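Local structure of F-actin-capping protein subunit alpha (Plasmodium berghei, 7A0H) at residues 10-15 and 42-47; 68-73 and 91-96. The protein probably caps the fast-growing barbed ends of actin filaments, blocking subunit exchange there without severing them, and forms an asymmetric homodimer. All coordinates share one frame; numbering follows the deposited sequence.

Overall arrangement
Contact 1 (10-15 with 42-47) lies in the N-terminal helices, its centre about 23 Å from the centre of the chain, and is partly buried. Contact 2 (68-73 with 91-96) has its centre about 11 Å from that of the chain, where two small antiparallel sheets meet, and its touching residues are all buried. The centres of contacts 1 and 2 are about 17 Å apart. Helix 39-55 joins them: it supplies Phe44 and Ile45 to contact 1, and its Ile45 and Glu46 also touch Leu94 and His93 of contact 2. Isoleucines pack in both, but an exposed arginine closes the margin of contact 1, whereas a buried histidine completes contact 2.

Contact 1 of 2, residues 10-15 and 42-47; sequences KFIRHV and QNFIED
The guanidinium NH2 of Arg13 comes to 3.8 Å from CE1 of Phe44, the one place where a charged group takes part in this helix-helix contact. The CE1-CZ side of the Phe44 ring lies over one face of the guanidinium, toward its rim, and the two planes are inclined by 42°, so the pair is neither a flat stack nor a perpendicular one. Arg13 gets there because its chain, extended through CG and CD, bends at chi3 (-80°) and brings the head group to the Phe44 ring.

Ile12 meets the same ring from another direction. Its CG2 methyl lies in the ring plane, at the edge, 3.8 Å from Phe44 CE2, and the two side chains run alongside in opposite directions. With CG2 anti to the backbone N, the methyl also reaches Ile45 CG1, 4.0 Å away, and the two isoleucine side chains lie nearly perpendicular. One methyl thus touches both the aromatic edge and CG1 of the next residue.

The axes of the two short segments run roughly parallel, crossing at -31° with a closest approach of 11.0 Å; a long side chain such as Phe44 suits that spacing. Helix 21-35 packs alongside, with Leu31 against Ile12, as in the three-helix N-terminal stalk of capping proteins, and Phe11 packs on Asn30 of the second subunit.

The chemistry implies a mainly apolar seam: beta-branched isoleucines fill the buried side, while the arginine lays its guanidinium obliquely against the aromatic ring at the exposed margin.

Contact 2 of 2, residues 68-73 and 91-96; sequences IIICKE and VNHLKR
Ile70 and Val91 point at each other tip to tip where two small antiparallel sheets pack together, the hairpin 58-62/66-70 and the sheet that holds strand 87-92. Ile70 CD1 stands 4.0 Å from Val91 CG2. The isoleucine is folded rather than extended: chi2 of -56° swings CD1 round to meet the valine, while CG2, the other branch, meets a second partner.

That partner is His93, just past the end of strand 87-92. Ile70 CG2 approaches its imidazole at the edge, near the ring plane, 4.0 Å from CE1. Val91 addresses the same ring differently: its CG1 methyl sits over the centre of one face, 4.0 Å above the plane. The imidazole thus has one methyl at its edge and another over a face. Tyr80 adds a ring set nearly perpendicular to it, and ND1 forms a weak hydrogen bond with Asn53 of helix 39-55. A histidine suits this position because its CE1 edge and one face can be buried against hydrocarbon while a ring nitrogen remains available for a polar partner.

Beta-branched residues suit extended strands, and here their methyls fill the buried side; Ile60 and Tyr80 extend the same apolar layer around Ile70 and Val91. Beyond the strand, the chain turns through an Asx motif before strand 97-103 begins. Here Lys95 N donates to Asn92 OD1 at 3.1 Å, with a nearly straight N-H...O angle of 172°, although the donor stands well above the amide's carbonyl plane, 76° out of it.

Contact 1 of 2, residues 10-15 and 42-47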
loop_
_atom_site.group_PDB
_atom_site.type_symbol
_atom_site.label_atom_id
_atom_site.label_comp_id
_atom_site.label_asym_id
_atom_site.label_seq_id
_atom_site.Cartn_x
_atom_site.Cartn_y
_atom_site.Cartn_z
ATOM N N LYS A 10 0.450 -9.320 18.550
ATOM C CA LYS A 10 1.208 -9.465 17.320
ATOM C C LYS A 10 0.304 -9.245 16.135
ATOM O O LYS A 10 0.710 -8.635 15.145
ATOM C CB LYS A 10 1.835 -10.845 17.252
ATOM C CG LYS A 10 2.845 -11.078 18.342
ATOM C CD LYS A 10 3.449 -12.449 18.249
ATOM C CE LYS A 10 4.426 -12.678 19.381
ATOM N NZ LYS A 10 4.916 -14.092 19.417
ATOM N N PHE A 11 -0.950 -9.665 16.256
ATOM C CA PHE A 11 -1.876 -9.510 15.146
ATOM C C PHE A 11 -2.387 -8.083 15.031
ATOM O O PHE A 11 -2.447 -7.539 13.925
ATOM C CB PHE A 11 -3.053 -10.469 15.334
ATOM C CG PHE A 11 -4.122 -10.310 14.318
ATOM C CD1 PHE A 11 -3.921 -10.722 13.026
ATOM C CD2 PHE A 11 -5.330 -9.763 14.657
ATOM C CE1 PHE A 11 -4.905 -10.573 12.101
ATOM C CE2 PHE A 11 -6.308 -9.614 13.730
ATOM C CZ PHE A 11 -6.100 -10.019 12.456
ATOM N N ILE A 12 -2.712 -7.454 16.166
ATOM C CA ILE A 12 -3.179 -6.066 16.156
ATOM C C ILE A 12 -2.101 -5.149 15.614
ATOM O O ILE A 12 -2.374 -4.190 14.884
ATOM C CB ILE A 12 -3.617 -5.652 17.578
ATOM C CG1 ILE A 12 -4.992 -6.232 17.900
ATOM C CG2 ILE A 12 -3.623 -4.126 17.673
ATOM C CD1 ILE A 12 -5.405 -6.131 19.340
ATOM N N ARG A 13 -0.858 -5.415 15.992
ATOM C CA ARG A 13 0.279 -4.667 15.467
ATOM C C ARG A 13 0.439 -4.893 13.975
ATOM O O ARG A 13 0.601 -3.944 13.212
ATOM C CB ARG A 13 1.532 -5.061 16.240
ATOM C CG ARG A 13 2.789 -4.370 15.843
ATOM C CD ARG A 13 3.776 -4.416 16.963
ATOM N NE ARG A 13 3.450 -3.385 17.938
ATOM C CZ ARG A 13 3.923 -3.348 19.176
ATOM N NH1 ARG A 13 4.734 -4.307 19.599
ATOM N NH2 ARG A 13 3.574 -2.356 19.986
ATOM N N HIS A 14 0.370 -6.138 13.532
ATOM C CA HIS A 14 0.569 -6.390 12.114
ATOM C C HIS A 14 -0.495 -5.720 11.267
ATOM O O HIS A 14 -0.182 -5.146 10.225
ATOM C CB HIS A 14 0.596 -7.898 11.865
ATOM C CG HIS A 14 0.952 -8.267 10.462
ATOM N ND1 HIS A 14 0.152 -9.084 9.690
ATOM C CD2 HIS A 14 1.991 -7.901 9.674
ATOM C CE1 HIS A 14 0.698 -9.227 8.494
ATOM N NE2 HIS A 14 1.813 -8.518 8.458
ATOM N N VAL A 15 -1.746 -5.722 11.711
ATOM C CA VAL A 15 -2.796 -5.126 10.892
ATOM C C VAL A 15 -2.701 -3.613 10.882
ATOM O O VAL A 15 -2.935 -2.977 9.856
ATOM C CB VAL A 15 -4.195 -5.592 11.334
ATOM C CG1 VAL A 15 -4.365 -7.067 11.018
ATOM C CG2 VAL A 15 -4.429 -5.309 12.795
ATOM N N GLN A 42 -7.213 -2.422 24.885
ATOM C CA GLN A 42 -7.638 -1.060 24.604
ATOM C C GLN A 42 -6.469 -0.122 24.792
ATOM O O GLN A 42 -6.232 0.735 23.960
ATOM C CB GLN A 42 -8.815 -0.695 25.493
ATOM C CG GLN A 42 -10.044 -1.449 25.013
ATOM C CD GLN A 42 -10.998 -0.592 24.231
ATOM O OE1 GLN A 42 -10.772 0.617 24.051
ATOM N NE2 GLN A 42 -12.050 -1.216 23.701
ATOM N N ASN A 43 -5.667 -0.350 25.818
ATOM C CA ASN A 43 -4.515 0.478 26.135
ATOM C C ASN A 43 -3.322 0.198 25.236
ATOM O O ASN A 43 -2.608 1.140 24.851
ATOM C CB ASN A 43 -4.163 0.274 27.605
ATOM C CG ASN A 43 -5.204 0.880 28.534
ATOM O OD1 ASN A 43 -5.862 1.875 28.181
ATOM N ND2 ASN A 43 -5.402 0.256 29.695
ATOM N N PHE A 44 -3.083 -1.066 24.905
ATOM C CA PHE A 44 -2.128 -1.445 23.883
ATOM C C PHE A 44 -2.451 -0.734 22.584
ATOM O O PHE A 44 -1.581 -0.130 21.959
ATOM C CB PHE A 44 -2.174 -2.956 23.677
ATOM C CG PHE A 44 -1.273 -3.479 22.606
ATOM C CD1 PHE A 44 0.071 -3.688 22.844
ATOM C CD2 PHE A 44 -1.790 -3.821 21.369
ATOM C CE1 PHE A 44 0.881 -4.207 21.861
ATOM C CE2 PHE A 44 -0.982 -4.319 20.392
ATOM C CZ PHE A 44 0.354 -4.520 20.644
ATOM N N ILE A 45 -3.725 -0.705 22.216
ATOM C CA ILE A 45 -4.092 -0.051 20.981
ATOM C C ILE A 45 -3.847 1.440 21.131
ATOM O O ILE A 45 -3.319 2.082 20.219
ATOM C CB ILE A 45 -5.544 -0.362 20.616
ATOM C CG1 ILE A 45 -5.729 -1.822 20.203
ATOM C CG2 ILE A 45 -6.016 0.482 19.411
ATOM C CD1 ILE A 45 -7.241 -2.209 20.025
ATOM N N GLU A 46 -4.234 2.021 22.273
ATOM C CA GLU A 46 -4.004 3.445 22.466
ATOM C C GLU A 46 -2.510 3.788 22.367
ATOM O O GLU A 46 -2.156 4.783 21.758
ATOM C CB GLU A 46 -4.578 3.929 23.795
ATOM C CG GLU A 46 -4.538 5.523 23.892
ATOM C CD GLU A 46 -3.200 6.093 24.351
ATOM O OE1 GLU A 46 -2.398 5.327 24.941
ATOM O OE2 GLU A 46 -2.962 7.325 24.181
ATOM N N ASP A 47 -1.624 2.966 22.936
ATOM C CA ASP A 47 -0.195 3.225 22.826
ATOM C C ASP A 47 0.266 3.181 21.382
ATOM O O ASP A 47 0.923 4.107 20.893
ATOM C CB ASP A 47 0.597 2.261 23.703
ATOM C CG ASP A 47 0.579 2.725 25.146
ATOM O OD1 ASP A 47 0.743 3.968 25.337
ATOM O OD2 ASP A 47 0.334 1.925 26.075
#

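Contact 2 of 2, residues 68-73 and 91-96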
loop_
_atom_site.group_PDB
_atom_site.type_symbol
_atom_site.label_atom_id
_atom_site.label_comp_id
_atom_site.label_asym_id
_atom_site.label_seq_id
_atom_site.Cartn_x
_atom_site.Cartn_y
_atom_site.Cartn_z
ATOM N N ILE A 68 -2.906 21.510 17.530
ATOM C CA ILE A 68 -1.830 20.897 18.286
ATOM C C ILE A 68 -1.206 19.954 17.304
ATOM O O ILE A 68 -1.930 19.280 16.554
ATOM C CB ILE A 68 -2.345 20.109 19.522
ATOM C CG1 ILE A 68 -3.003 21.016 20.556
ATOM C CG2 ILE A 68 -1.181 19.361 20.146
ATOM C CD1 ILE A 68 -1.980 21.914 21.237
ATOM N N ILE A 69 0.118 19.886 17.295
ATOM C CA ILE A 69 0.791 18.966 16.391
ATOM C C ILE A 69 1.440 17.881 17.218
ATOM O O ILE A 69 2.227 18.172 18.126
ATOM C CB ILE A 69 1.819 19.660 15.518
ATOM C CG1 ILE A 69 1.277 20.967 14.936
ATOM C CG2 ILE A 69 2.177 18.715 14.402
ATOM C CD1 ILE A 69 2.287 21.573 14.067
ATOM N N ILE A 70 1.133 16.630 16.884
ATOM C CA ILE A 70 1.577 15.510 17.659
ATOM C C ILE A 70 2.843 14.977 17.067
ATOM O O ILE A 70 2.816 14.499 15.937
ATOM C CB ILE A 70 0.544 14.376 17.655
ATOM C CG1 ILE A 70 -0.887 14.802 17.962
ATOM C CG2 ILE A 70 0.955 13.373 18.643
ATOM C CD1 ILE A 70 -1.020 15.511 19.258
ATOM N N CYS A 71 3.930 14.949 17.836
ATOM C CA CYS A 71 5.173 14.354 17.334
ATOM C C CYS A 71 6.132 14.324 18.511
ATOM O O CYS A 71 5.874 14.984 19.521
ATOM C CB CYS A 71 5.778 15.199 16.196
ATOM S SG CYS A 71 6.019 16.975 16.716
ATOM N N LYS A 72 7.306 13.695 18.312
ATOM C CA LYS A 72 8.292 13.658 19.394
ATOM C C LYS A 72 8.543 15.036 19.951
ATOM O O LYS A 72 8.556 15.246 21.167
ATOM C CB LYS A 72 9.645 13.158 18.911
ATOM C CG LYS A 72 9.712 11.825 18.338
ATOM C CD LYS A 72 11.085 11.632 17.738
ATOM C CE LYS A 72 11.186 10.230 17.151
ATOM N NZ LYS A 72 12.524 10.009 16.565
ATOM N N GLU A 73 8.833 15.977 19.046
ATOM C CA GLU A 73 9.347 17.298 19.404
ATOM C C GLU A 73 8.331 18.091 20.220
ATOM O O GLU A 73 8.712 18.970 21.016
ATOM C CB GLU A 73 9.755 18.003 18.089
ATOM C CG GLU A 73 11.036 17.395 17.482
ATOM C CD GLU A 73 10.831 16.219 16.469
ATOM O OE1 GLU A 73 9.695 15.886 16.036
ATOM O OE2 GLU A 73 11.861 15.591 16.112
ATOM N N VAL A 91 -4.164 14.962 25.005
ATOM C CA VAL A 91 -4.881 14.584 23.794
ATOM C C VAL A 91 -5.494 13.200 23.891
ATOM O O VAL A 91 -4.961 12.303 24.544
ATOM C CB VAL A 91 -3.881 14.676 22.604
ATOM C CG1 VAL A 91 -4.259 13.810 21.565
ATOM C CG2 VAL A 91 -3.807 16.161 22.081
ATOM N N ASN A 92 -6.600 12.988 23.171
ATOM C CA ASN A 92 -7.066 11.618 22.932
ATOM C C ASN A 92 -6.654 11.213 21.521
ATOM O O ASN A 92 -7.143 11.775 20.522
ATOM C CB ASN A 92 -8.567 11.441 23.128
ATOM C CG ASN A 92 -9.011 9.965 22.993
ATOM O OD1 ASN A 92 -8.332 9.170 22.322
ATOM N ND2 ASN A 92 -10.122 9.574 23.722
ATOM N N HIS A 93 -5.799 10.204 21.460
ATOM C CA HIS A 93 -5.209 9.800 20.193
ATOM C C HIS A 93 -6.191 9.030 19.317
ATOM O O HIS A 93 -6.150 9.171 18.092
ATOM C CB HIS A 93 -3.979 8.975 20.473
ATOM C CG HIS A 93 -2.886 9.747 21.116
ATOM N ND1 HIS A 93 -2.046 10.580 20.397
ATOM C CD2 HIS A 93 -2.488 9.810 22.401
ATOM C CE1 HIS A 93 -1.166 11.116 21.229
ATOM N NE2 HIS A 93 -1.400 10.645 22.445
ATOM N N LEU A 94 -7.054 8.206 19.900
ATOM C CA LEU A 94 -8.043 7.529 19.071
ATOM C C LEU A 94 -9.051 8.532 18.549
ATOM O O LEU A 94 -9.436 8.500 17.374
ATOM C CB LEU A 94 -8.744 6.421 19.853
ATOM C CG LEU A 94 -7.838 5.441 20.594
ATOM C CD1 LEU A 94 -8.447 4.987 21.944
ATOM C CD2 LEU A 94 -7.573 4.256 19.661
ATOM N N LYS A 95 -9.504 9.425 19.417
ATOM C CA LYS A 95 -10.471 10.416 18.976
ATOM C C LYS A 95 -9.818 11.565 18.204
ATOM O O LYS A 95 -10.509 12.258 17.447
ATOM C CB LYS A 95 -11.209 10.957 20.207
ATOM C CG LYS A 95 -12.039 9.960 21.027
ATOM C CD LYS A 95 -13.342 9.582 20.276
ATOM C CE LYS A 95 -14.321 8.733 21.131
ATOM N NZ LYS A 95 -15.358 7.901 20.335
ATOM N N ARG A 96 -8.517 11.795 18.391
ATOM C CA ARG A 96 -7.840 12.953 17.789
ATOM C C ARG A 96 -8.529 14.246 18.213
ATOM O O ARG A 96 -9.004 15.045 17.396
ATOM C CB ARG A 96 -7.777 12.855 16.262
ATOM C CG ARG A 96 -6.803 11.788 15.752
ATOM C CD ARG A 96 -6.443 11.999 14.290
ATOM N NE ARG A 96 -5.512 10.968 13.813
ATOM C CZ ARG A 96 -5.144 10.816 12.534
ATOM N NH1 ARG A 96 -5.633 11.624 11.586
ATOM N NH2 ARG A 96 -4.270 9.873 12.198
#